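Local coordinates for ABC transporter sugar binding protein (Xanthomonas axonopodis pv. citri, PDB 3UOR) that probably captures maltose or a related sugar in the periplasm and hands it to an ABC transporter for uptake, at residues 107-112 with 312-317; 113-118 with 324-329; 123-128 with 137-142; 342-347 with 364-369. All coordinates share one frame; numbering follows the deposited sequence.

Interaction 1 (107-112 with 312-317); sequences QPYVAR and QHKDAS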
# COMPACT_ATOMS: atom_id res chain seq x y z
N GLN A 107 -4.91 14.02 -17.18
CA GLN A 107 -4.16 13.66 -18.39
C GLN A 107 -3.71 14.87 -19.21
O GLN A 107 -2.60 14.88 -19.72
CB GLN A 107 -4.92 12.65 -19.25
CG GLN A 107 -4.11 12.14 -20.45
CD GLN A 107 -2.69 11.71 -20.10
OE1 GLN A 107 -2.43 11.18 -19.01
NE2 GLN A 107 -1.75 11.91 -21.03
N PRO A 108 -4.56 15.91 -19.33
CA PRO A 108 -4.14 17.12 -20.06
C PRO A 108 -2.91 17.81 -19.44
O PRO A 108 -2.10 18.38 -20.17
CB PRO A 108 -5.37 18.03 -19.97
CG PRO A 108 -6.51 17.08 -19.81
CD PRO A 108 -5.98 15.96 -18.96
N TYR A 109 -2.78 17.76 -18.12
CA TYR A 109 -1.62 18.36 -17.46
C TYR A 109 -0.41 17.46 -17.62
O TYR A 109 0.71 17.92 -17.84
CB TYR A 109 -1.90 18.62 -15.98
CG TYR A 109 -3.01 19.61 -15.74
CD1 TYR A 109 -2.76 20.98 -15.65
CD2 TYR A 109 -4.33 19.19 -15.61
CE1 TYR A 109 -3.79 21.89 -15.44
CE2 TYR A 109 -5.37 20.09 -15.40
CZ TYR A 109 -5.09 21.44 -15.31
OH TYR A 109 -6.11 22.34 -15.10
N VAL A 110 -0.62 16.15 -17.52
CA VAL A 110 0.50 15.23 -17.59
C VAL A 110 1.11 15.31 -18.99
O VAL A 110 2.33 15.28 -19.17
CB VAL A 110 0.07 13.77 -17.28
CG1 VAL A 110 1.18 12.81 -17.65
CG2 VAL A 110 -0.32 13.63 -15.79
N ALA A 111 0.24 15.43 -19.99
CA ALA A 111 0.65 15.45 -21.38
C ALA A 111 1.51 16.66 -21.71
O ALA A 111 2.37 16.61 -22.59
CB ALA A 111 -0.57 15.40 -22.31
N ARG A 112 1.28 17.77 -21.00
CA ARG A 112 2.03 18.99 -21.23
C ARG A 112 3.19 19.14 -20.27
O ARG A 112 3.84 20.18 -20.23
CB ARG A 112 1.11 20.19 -21.10
CG ARG A 112 -0.04 20.14 -22.13
CD ARG A 112 -0.90 21.39 -22.09
NE ARG A 112 -1.68 21.59 -23.32
CZ ARG A 112 -2.73 22.42 -23.40
NH1 ARG A 112 -3.12 23.11 -22.33
NH2 ARG A 112 -3.39 22.56 -24.55
N GLN A 312 -9.85 27.48 -8.19
CA GLN A 312 -9.71 28.63 -9.09
C GLN A 312 -8.31 28.70 -9.71
O GLN A 312 -8.13 29.24 -10.80
CB GLN A 312 -9.97 29.94 -8.34
CG GLN A 312 -11.18 29.93 -7.43
CD GLN A 312 -12.49 29.75 -8.18
OE1 GLN A 312 -12.57 30.00 -9.38
NE2 GLN A 312 -13.53 29.32 -7.47
N HIS A 313 -7.32 28.16 -9.00
CA HIS A 313 -5.94 28.23 -9.46
C HIS A 313 -5.45 26.83 -9.79
O HIS A 313 -4.68 26.24 -9.03
CB HIS A 313 -5.05 28.83 -8.38
CG HIS A 313 -5.74 29.86 -7.54
ND1 HIS A 313 -5.83 31.18 -7.91
CD2 HIS A 313 -6.39 29.75 -6.36
CE1 HIS A 313 -6.50 31.85 -6.99
NE2 HIS A 313 -6.85 31.01 -6.04
N LYS A 314 -5.89 26.31 -10.93
CA LYS A 314 -5.51 24.96 -11.30
C LYS A 314 -4.08 24.89 -11.79
O LYS A 314 -3.37 23.92 -11.51
CB LYS A 314 -6.51 24.39 -12.31
CG LYS A 314 -7.82 24.05 -11.64
CD LYS A 314 -8.90 23.61 -12.61
CE LYS A 314 -10.23 23.50 -11.87
NZ LYS A 314 -11.29 22.85 -12.67
N ASP A 315 -3.62 25.93 -12.47
CA ASP A 315 -2.28 25.91 -13.04
C ASP A 315 -1.20 26.08 -11.98
O ASP A 315 -0.13 25.48 -12.09
CB ASP A 315 -2.15 26.96 -14.15
CG ASP A 315 -3.26 26.85 -15.19
OD1 ASP A 315 -3.45 25.75 -15.76
OD2 ASP A 315 -3.96 27.87 -15.43
N ALA A 316 -1.47 26.90 -10.97
CA ALA A 316 -0.54 27.04 -9.85
C ALA A 316 -0.54 25.71 -9.14
O ALA A 316 0.51 25.20 -8.74
CB ALA A 316 -0.98 28.15 -8.90
N SER A 317 -1.73 25.16 -8.99
CA SER A 317 -1.93 23.88 -8.32
C SER A 317 -1.15 22.78 -9.02
O SER A 317 -0.47 22.00 -8.37
CB SER A 317 -3.42 23.53 -8.27
OG SER A 317 -4.07 24.32 -7.29
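The terminal nitrogen NZ of K314, a residue whose CB lies 3.5 Å from the hydroxyl atom OH of Y109, is gripped by two groups: it forms a salt bridge with E104 OE1 and a hydrogen bond with the backbone O of K309. Y109 meets the aliphatic part of K314, at CB and CD, and its OH makes a weak hydrogen bond to the other oxygen of E104, OE2, so that one carboxylate serves both residues. With CG of K314 anti to its own carbonyl carbon (chi1 -73°) and the chain extended beyond it, the lysine passes at about a right angle to the long axis of Y109, CD lying 3.9 Å from that same OH, and carries the ammonium group away from the ring. At the edge of the ring, in its plane, D315 OD1 stands 3.9 Å from Y109 CE1; ring and carboxylate planes are turned 49° apart. This small surface contact joins the short helix 107-111 to the first turn of helix 314-324, where Y109 also meets the ring of W318, one turn further along from K314, while K314 packs on I307 of strand 303-307.

Interaction 2 (113-118 with 324-329); sequences SKIVDP and LSQPQV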
# COMPACT_ATOMS: atom_id res chain seq x y z
N SER A 113 3.44 18.11 -19.46
CA SER A 113 4.49 18.21 -18.45
C SER A 113 5.70 17.38 -18.84
O SER A 113 5.59 16.18 -19.09
CB SER A 113 3.99 17.74 -17.08
OG SER A 113 5.08 17.62 -16.17
N LYS A 114 6.85 18.04 -18.88
CA LYS A 114 8.11 17.36 -19.10
C LYS A 114 8.42 16.48 -17.89
O LYS A 114 8.82 15.32 -18.04
CB LYS A 114 9.24 18.39 -19.28
CG LYS A 114 10.60 17.78 -19.58
CD LYS A 114 10.66 17.22 -21.01
CE LYS A 114 12.05 16.67 -21.34
NZ LYS A 114 13.15 17.66 -21.12
N ILE A 115 8.21 17.04 -16.70
CA ILE A 115 8.62 16.39 -15.47
C ILE A 115 7.84 15.09 -15.21
O ILE A 115 8.42 14.07 -14.89
CB ILE A 115 8.51 17.34 -14.27
CG1 ILE A 115 9.71 18.30 -14.25
CG2 ILE A 115 8.46 16.56 -12.95
CD1 ILE A 115 9.37 19.64 -13.61
N VAL A 116 6.54 15.13 -15.41
CA VAL A 116 5.69 13.98 -15.16
C VAL A 116 5.49 13.14 -16.41
O VAL A 116 4.62 13.41 -17.23
CB VAL A 116 4.34 14.41 -14.63
CG1 VAL A 116 3.48 13.18 -14.30
CG2 VAL A 116 4.54 15.30 -13.42
N ASP A 117 6.28 12.08 -16.50
CA ASP A 117 6.24 11.18 -17.64
C ASP A 117 5.67 9.84 -17.18
O ASP A 117 6.30 9.13 -16.41
CB ASP A 117 7.68 11.03 -18.14
CG ASP A 117 7.83 9.92 -19.15
OD1 ASP A 117 6.81 9.40 -19.64
OD2 ASP A 117 9.00 9.58 -19.45
N PRO A 118 4.47 9.47 -17.67
CA PRO A 118 3.80 8.27 -17.17
C PRO A 118 4.63 7.02 -17.36
O PRO A 118 4.55 6.11 -16.54
CB PRO A 118 2.54 8.19 -18.02
CG PRO A 118 2.30 9.61 -18.47
CD PRO A 118 3.68 10.15 -18.72
N LEU A 324 6.42 18.28 -6.64
CA LEU A 324 6.45 17.12 -5.76
C LEU A 324 6.67 15.85 -6.57
O LEU A 324 6.91 14.79 -5.99
CB LEU A 324 5.17 17.02 -4.94
CG LEU A 324 5.03 18.11 -3.89
CD1 LEU A 324 3.69 17.99 -3.18
CD2 LEU A 324 6.19 18.05 -2.90
N SER A 325 6.59 15.96 -7.89
CA SER A 325 6.90 14.84 -8.78
C SER A 325 8.34 14.82 -9.30
O SER A 325 8.73 13.91 -10.03
CB SER A 325 5.95 14.82 -9.97
OG SER A 325 4.60 14.84 -9.55
N GLN A 326 9.14 15.83 -8.94
CA GLN A 326 10.55 15.86 -9.34
C GLN A 326 11.39 14.82 -8.59
O GLN A 326 11.32 14.72 -7.36
CB GLN A 326 11.13 17.26 -9.13
CG GLN A 326 10.47 18.34 -10.01
CD GLN A 326 11.02 19.73 -9.70
OE1 GLN A 326 11.89 19.88 -8.85
NE2 GLN A 326 10.51 20.74 -10.39
N PRO A 327 12.17 14.04 -9.33
CA PRO A 327 12.96 12.98 -8.69
C PRO A 327 13.73 13.42 -7.45
O PRO A 327 13.78 12.68 -6.46
CB PRO A 327 13.89 12.53 -9.81
CG PRO A 327 13.01 12.64 -11.02
CD PRO A 327 12.15 13.88 -10.79
N GLN A 328 14.31 14.61 -7.48
CA GLN A 328 15.13 15.07 -6.35
C GLN A 328 14.29 15.47 -5.15
O GLN A 328 14.68 15.28 -4.00
CB GLN A 328 16.07 16.20 -6.78
CG GLN A 328 17.04 15.75 -7.85
CD GLN A 328 18.11 16.77 -8.16
OE1 GLN A 328 18.21 17.80 -7.50
NE2 GLN A 328 18.91 16.48 -9.18
N VAL A 329 13.10 16.00 -5.41
CA VAL A 329 12.19 16.30 -4.33
C VAL A 329 11.68 15.00 -3.69
O VAL A 329 11.57 14.90 -2.46
CB VAL A 329 11.05 17.16 -4.84
CG1 VAL A 329 10.04 17.41 -3.73
CG2 VAL A 329 11.62 18.47 -5.35
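I115 and Q326 lie at a slant to each other, and two methyls of I115 lie against one side of the Q326 stem. They reach the same carbon: CG2 and CD1 of I115 are each 4.0 Å from Q326 CG. CD1 then continues along the glutamine to its amide, coming within 3.6 Å of Q326 NE2, a van der Waals approach of methyl to nitrogen. Q326 offers its flank in this way because its chain runs straight beyond CG (chi2 176°). I115 CG2 is also 4.0 Å from S325 O.

The next pair is smaller and buried. V116 places its CG2 methyl against the CH2 of S325, 3.8 Å from CB, with the hydroxyl barely further off. That hydroxyl is not left without a partner in this apolar setting, for S325 OG is hydrogen-bonded to the backbone O of I321 in the last turn of helix 314-324. The carbonyls of I115 and S325 are both hydrogen-bonded to R343 NH1, so a single guanidinium nitrogen ties the two backbones where the side chains merely touch.

The 113-118 loop is shaped by an ST motif: S113 OG accepts from V116 N at 3.0 Å with an almost straight N-H...O angle of 171°, and it is also bonded to E322. Facing it, helix 314-324 gives way to helix 327-337 through S325 and Q326. Q326 at the N-cap position followed by P327 is a familiar way to begin a helix, since a first-turn proline needs no N-H partner within it.

Interaction 3 (123-128 with 137-142); sequences PGVWDT and GVPWYV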
# COMPACT_ATOMS: atom_id res chain seq x y z
N PRO A 123 4.00 0.71 -13.28
CA PRO A 123 2.70 0.62 -13.98
C PRO A 123 1.54 0.32 -13.02
O PRO A 123 0.50 0.94 -13.17
CB PRO A 123 2.91 -0.52 -14.99
CG PRO A 123 4.09 -1.30 -14.44
CD PRO A 123 4.97 -0.29 -13.76
N GLY A 124 1.72 -0.58 -12.06
CA GLY A 124 0.68 -0.86 -11.09
C GLY A 124 0.37 0.37 -10.24
O GLY A 124 -0.76 0.57 -9.82
N VAL A 125 1.38 1.20 -10.00
CA VAL A 125 1.16 2.44 -9.25
C VAL A 125 0.40 3.49 -10.08
O VAL A 125 -0.54 4.11 -9.59
CB VAL A 125 2.50 3.01 -8.76
CG1 VAL A 125 2.30 4.35 -8.09
CG2 VAL A 125 3.17 2.01 -7.80
N TRP A 126 0.79 3.67 -11.34
CA TRP A 126 0.07 4.60 -12.22
C TRP A 126 -1.38 4.14 -12.34
O TRP A 126 -2.31 4.93 -12.35
CB TRP A 126 0.69 4.60 -13.62
CG TRP A 126 0.21 5.76 -14.45
CD1 TRP A 126 -0.67 5.72 -15.49
CD2 TRP A 126 0.60 7.13 -14.32
NE1 TRP A 126 -0.85 6.98 -16.01
CE2 TRP A 126 -0.09 7.87 -15.30
CE3 TRP A 126 1.46 7.82 -13.44
CZ2 TRP A 126 0.05 9.25 -15.44
CZ3 TRP A 126 1.60 9.20 -13.59
CH2 TRP A 126 0.90 9.89 -14.58
N ASP A 127 -1.56 2.83 -12.45
CA ASP A 127 -2.89 2.28 -12.69
C ASP A 127 -3.88 2.63 -11.58
O ASP A 127 -5.07 2.80 -11.85
CB ASP A 127 -2.80 0.75 -12.92
CG ASP A 127 -4.13 0.13 -13.26
OD1 ASP A 127 -4.81 0.62 -14.18
OD2 ASP A 127 -4.50 -0.89 -12.63
N THR A 128 -3.41 2.79 -10.34
CA THR A 128 -4.31 3.15 -9.24
C THR A 128 -4.96 4.53 -9.43
O THR A 128 -5.96 4.83 -8.79
CB THR A 128 -3.64 3.12 -7.85
OG1 THR A 128 -2.65 4.16 -7.75
CG2 THR A 128 -2.95 1.78 -7.59
N GLY A 137 -5.48 11.48 -10.84
CA GLY A 137 -4.49 11.88 -9.87
C GLY A 137 -3.09 11.62 -10.40
O GLY A 137 -2.92 11.07 -11.49
N VAL A 138 -2.09 12.00 -9.61
CA VAL A 138 -0.71 11.60 -9.89
C VAL A 138 -0.19 10.91 -8.64
O VAL A 138 -0.36 11.42 -7.54
CB VAL A 138 0.17 12.84 -10.24
CG1 VAL A 138 1.63 12.42 -10.44
CG2 VAL A 138 -0.36 13.54 -11.48
N PRO A 139 0.43 9.72 -8.81
CA PRO A 139 0.90 9.01 -7.62
C PRO A 139 1.90 9.88 -6.88
O PRO A 139 2.78 10.45 -7.53
CB PRO A 139 1.62 7.78 -8.20
CG PRO A 139 1.01 7.59 -9.55
CD PRO A 139 0.70 8.98 -10.05
N TRP A 140 1.79 9.98 -5.57
CA TRP A 140 2.76 10.76 -4.80
C TRP A 140 3.81 9.86 -4.14
O TRP A 140 5.01 10.04 -4.35
CB TRP A 140 2.02 11.59 -3.75
CG TRP A 140 2.88 12.50 -2.96
CD1 TRP A 140 4.14 12.90 -3.26
CD2 TRP A 140 2.52 13.16 -1.74
NE1 TRP A 140 4.61 13.75 -2.27
CE2 TRP A 140 3.63 13.92 -1.33
CE3 TRP A 140 1.37 13.14 -0.93
CZ2 TRP A 140 3.62 14.68 -0.17
CZ3 TRP A 140 1.36 13.90 0.22
CH2 TRP A 140 2.48 14.66 0.59
N TYR A 141 3.38 8.89 -3.35
CA TYR A 141 4.33 7.93 -2.79
C TYR A 141 3.61 6.59 -2.65
O TYR A 141 2.38 6.54 -2.71
CB TYR A 141 4.87 8.39 -1.44
CG TYR A 141 3.82 8.47 -0.36
CD1 TYR A 141 3.46 7.35 0.39
CD2 TYR A 141 3.18 9.67 -0.09
CE1 TYR A 141 2.49 7.43 1.37
CE2 TYR A 141 2.23 9.76 0.88
CZ TYR A 141 1.88 8.65 1.61
OH TYR A 141 0.92 8.79 2.58
N VAL A 142 4.36 5.52 -2.46
CA VAL A 142 3.81 4.18 -2.54
C VAL A 142 4.02 3.45 -1.22
O VAL A 142 5.10 3.52 -0.61
CB VAL A 142 4.48 3.36 -3.65
CG1 VAL A 142 3.78 2.02 -3.86
CG2 VAL A 142 4.49 4.13 -4.95
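P139 is touched by helix 123-127 at each side-chain atom of its ring. Its CB is pressed against V125 CG1 at 3.5 Å, tighter than carbons usually pack. One atom on, P139 CG lies 3.8 Å from the same methyl and equally close to the carbonyl oxygen of V125. The ring then closes through CD, which meets the six-membered part of W126: P139 CD is 3.7 Å from W126 CZ3 and no further from CE3, reaching the indole obliquely. Although the CB of W126 leaves its helix away from the strand, CG is set anti to the backbone N (chi1 -166°), and this swings the ring back beside the proline. The indole also meets the ring of Y121.

The strand that carries P139 is part of 134-150, a long strand that pairs with 303-307 and also with 259-264 and 284-287. It belongs to the mixed sheet of an α/β protein, whose family is consistent with the two-lobed periplasmic binding protein fold. Just after P139 it contains a classic beta bulge, W140 and Y141 both standing opposite S303. V142, beyond the bulge, returns to the helix: V142 CG2 lies 3.8 Å from V125 CG2, tip to tip, and no further from CG1, the methyl that also touches the proline.

The V125 oxygen that P139 CG approaches is held by T128, whose OG1 donates to it at 2.8 Å in the carbonyl plane while T128 N makes a second bond to it. The axes of helix 123-127 and strand segment 138-142 approach to 8.4 Å, their directions 117° apart.

Interaction 4 (342-347 with 364-369); sequences PRRSTW and QLERVK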
# COMPACT_ATOMS: atom_id res chain seq x y z
N PRO A 342 7.34 6.87 -6.38
CA PRO A 342 6.49 6.10 -7.30
C PRO A 342 7.07 6.03 -8.71
O PRO A 342 6.36 5.52 -9.57
CB PRO A 342 5.20 6.91 -7.34
CG PRO A 342 5.64 8.30 -7.13
CD PRO A 342 6.85 8.25 -6.21
N ARG A 343 8.29 6.52 -8.93
CA ARG A 343 8.85 6.52 -10.31
C ARG A 343 10.29 6.03 -10.40
O ARG A 343 11.06 6.19 -9.48
CB ARG A 343 8.71 7.91 -10.97
CG ARG A 343 9.36 9.06 -10.24
CD ARG A 343 9.07 10.42 -10.91
NE ARG A 343 9.38 10.41 -12.34
CZ ARG A 343 9.30 11.49 -13.12
NH1 ARG A 343 8.95 12.67 -12.61
NH2 ARG A 343 9.57 11.39 -14.42
N ARG A 344 10.64 5.41 -11.52
CA ARG A 344 11.94 4.76 -11.65
C ARG A 344 13.10 5.71 -11.54
O ARG A 344 14.14 5.37 -11.01
CB ARG A 344 12.06 4.04 -12.98
CG ARG A 344 11.04 2.99 -13.12
CD ARG A 344 11.47 1.95 -14.10
NE ARG A 344 10.35 1.04 -14.27
CZ ARG A 344 9.30 1.32 -15.03
NH1 ARG A 344 9.25 2.48 -15.68
NH2 ARG A 344 8.30 0.45 -15.13
N SER A 345 12.92 6.92 -12.05
CA SER A 345 14.08 7.80 -12.09
C SER A 345 14.48 8.28 -10.70
O SER A 345 15.65 8.53 -10.43
CB SER A 345 13.91 8.94 -13.12
OG SER A 345 12.90 9.84 -12.75
N THR A 346 13.52 8.38 -9.78
CA THR A 346 13.89 8.73 -8.42
C THR A 346 14.70 7.59 -7.82
O THR A 346 15.61 7.82 -7.04
CB THR A 346 12.68 8.97 -7.54
OG1 THR A 346 11.84 9.93 -8.18
CG2 THR A 346 13.11 9.52 -6.19
N TRP A 347 14.35 6.36 -8.20
CA TRP A 347 15.03 5.18 -7.69
C TRP A 347 16.45 5.05 -8.23
O TRP A 347 17.25 4.32 -7.65
CB TRP A 347 14.22 3.91 -8.00
CG TRP A 347 13.11 3.71 -6.96
CD1 TRP A 347 11.84 4.18 -7.03
CD2 TRP A 347 13.23 3.04 -5.70
NE1 TRP A 347 11.14 3.82 -5.90
CE2 TRP A 347 11.98 3.14 -5.06
CE3 TRP A 347 14.27 2.37 -5.05
CZ2 TRP A 347 11.74 2.57 -3.81
CZ3 TRP A 347 14.03 1.81 -3.80
CH2 TRP A 347 12.76 1.91 -3.20
N GLN A 364 10.10 -4.57 -5.79
CA GLN A 364 8.70 -5.06 -5.71
C GLN A 364 7.73 -4.12 -6.43
O GLN A 364 6.72 -4.55 -7.00
CB GLN A 364 8.24 -5.24 -4.26
CG GLN A 364 6.82 -5.85 -4.14
CD GLN A 364 6.55 -6.40 -2.75
OE1 GLN A 364 7.23 -7.31 -2.30
NE2 GLN A 364 5.53 -5.87 -2.07
N LEU A 365 8.06 -2.82 -6.41
CA LEU A 365 7.25 -1.81 -7.07
C LEU A 365 7.05 -2.11 -8.55
O LEU A 365 6.07 -1.66 -9.14
CB LEU A 365 7.84 -0.40 -6.89
CG LEU A 365 7.75 0.07 -5.44
CD1 LEU A 365 8.16 1.53 -5.32
CD2 LEU A 365 6.35 -0.10 -4.95
N GLU A 366 7.94 -2.91 -9.14
CA GLU A 366 7.77 -3.23 -10.56
C GLU A 366 6.60 -4.17 -10.76
O GLU A 366 6.14 -4.35 -11.88
CB GLU A 366 9.03 -3.90 -11.14
CG GLU A 366 10.23 -2.99 -11.28
CD GLU A 366 10.08 -1.94 -12.38
OE1 GLU A 366 9.08 -2.01 -13.14
OE2 GLU A 366 10.96 -1.05 -12.48
N ARG A 367 6.12 -4.78 -9.67
CA ARG A 367 5.13 -5.84 -9.77
C ARG A 367 3.81 -5.55 -9.03
O ARG A 367 2.84 -6.31 -9.16
CB ARG A 367 5.73 -7.17 -9.28
CG ARG A 367 6.92 -7.68 -10.14
CD ARG A 367 7.47 -9.02 -9.59
NE ARG A 367 8.05 -8.86 -8.25
CZ ARG A 367 9.30 -8.46 -8.02
NH1 ARG A 367 10.10 -8.19 -9.06
NH2 ARG A 367 9.76 -8.34 -6.78
N VAL A 368 3.75 -4.45 -8.27
CA VAL A 368 2.55 -4.15 -7.50
C VAL A 368 1.36 -3.98 -8.43
O VAL A 368 1.53 -3.57 -9.58
CB VAL A 368 2.72 -2.93 -6.56
CG1 VAL A 368 3.78 -3.22 -5.51
CG2 VAL A 368 3.06 -1.69 -7.37
N LYS A 369 0.17 -4.33 -7.94
CA LYS A 369 -1.07 -4.33 -8.73
C LYS A 369 -2.12 -3.53 -7.98
O LYS A 369 -2.22 -3.67 -6.76
CB LYS A 369 -1.66 -5.75 -8.87
CG LYS A 369 -1.02 -6.69 -9.89
CD LYS A 369 -1.83 -8.02 -9.95
CE LYS A 369 -1.06 -9.14 -10.70
NZ LYS A 369 -1.68 -10.52 -10.63
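A side-on salt bridge, with an apolar touch beside it, joins the start of the weakly bonded helix 344-348 to the loop that follows helix 359-364. R344 presents NE and NH2 to the carboxylate of E366, one nitrogen for each oxygen. The shorter bond runs from R344 NE to E366 OE2 at 2.8 Å with an N-H...O angle of 155°, and the second from R344 NH2 to E366 OE1 at 3.3 Å. Both oxygens use their syn lone pairs, and guanidinium and carboxylate lie only 13° from coplanar, so the paired bonds resist twisting of either group. NE also makes a weak bond to OE1.

The two chains meet at about a right angle: R344 is extended from CG to NE, whereas E366 is bent at its second torsion (chi2 -70°), which turns its head toward the arginine. R344 NH1, the nitrogen not used by the glutamate, is hydrogen-bonded to the backbone O of A119, so the guanidinium also reaches the loop ahead of helix 123-127. Both segments follow 303-307, the last strand of the main sheet, in chain order, and lie in a helical region of this protein of the solute-binding family.

Next to the charged pair, L365 CD1 approaches the indole of W347 obliquely, 3.8 Å from NE1 and 4.0 Å from CZ2. The indole N-H is spent on the backbone O of P341, which leaves the leucine a purely van der Waals neighbour. L365 is buried, and its side chain also packs on F122 and on V142 of strand 134-150.

Overall arrangement
The contacts form a network in which interactions 2 and 3 each touch all the others. Interactions 1 and 2 have centres about 13 Å apart and touch where V110 CG1 packs on P118 CG at 3.5 Å. Interaction 3, nested along the chain inside the loops closed by both, meets interaction 2 through W126 CZ2, 3.7 Å from P118 CB, and interaction 1 through W126 CH2, 4.1 Å from V110 CG2. Interactions 2 and 4 touch where P327 CG lies 3.3 Å from S345 OG. Interactions 3 and 4 are the closest pair, with centres about 9 Å apart and V142 CG1 3.5 Å from L365 CD2. Interactions 1 and 4, about 24 Å apart between centres, do not touch.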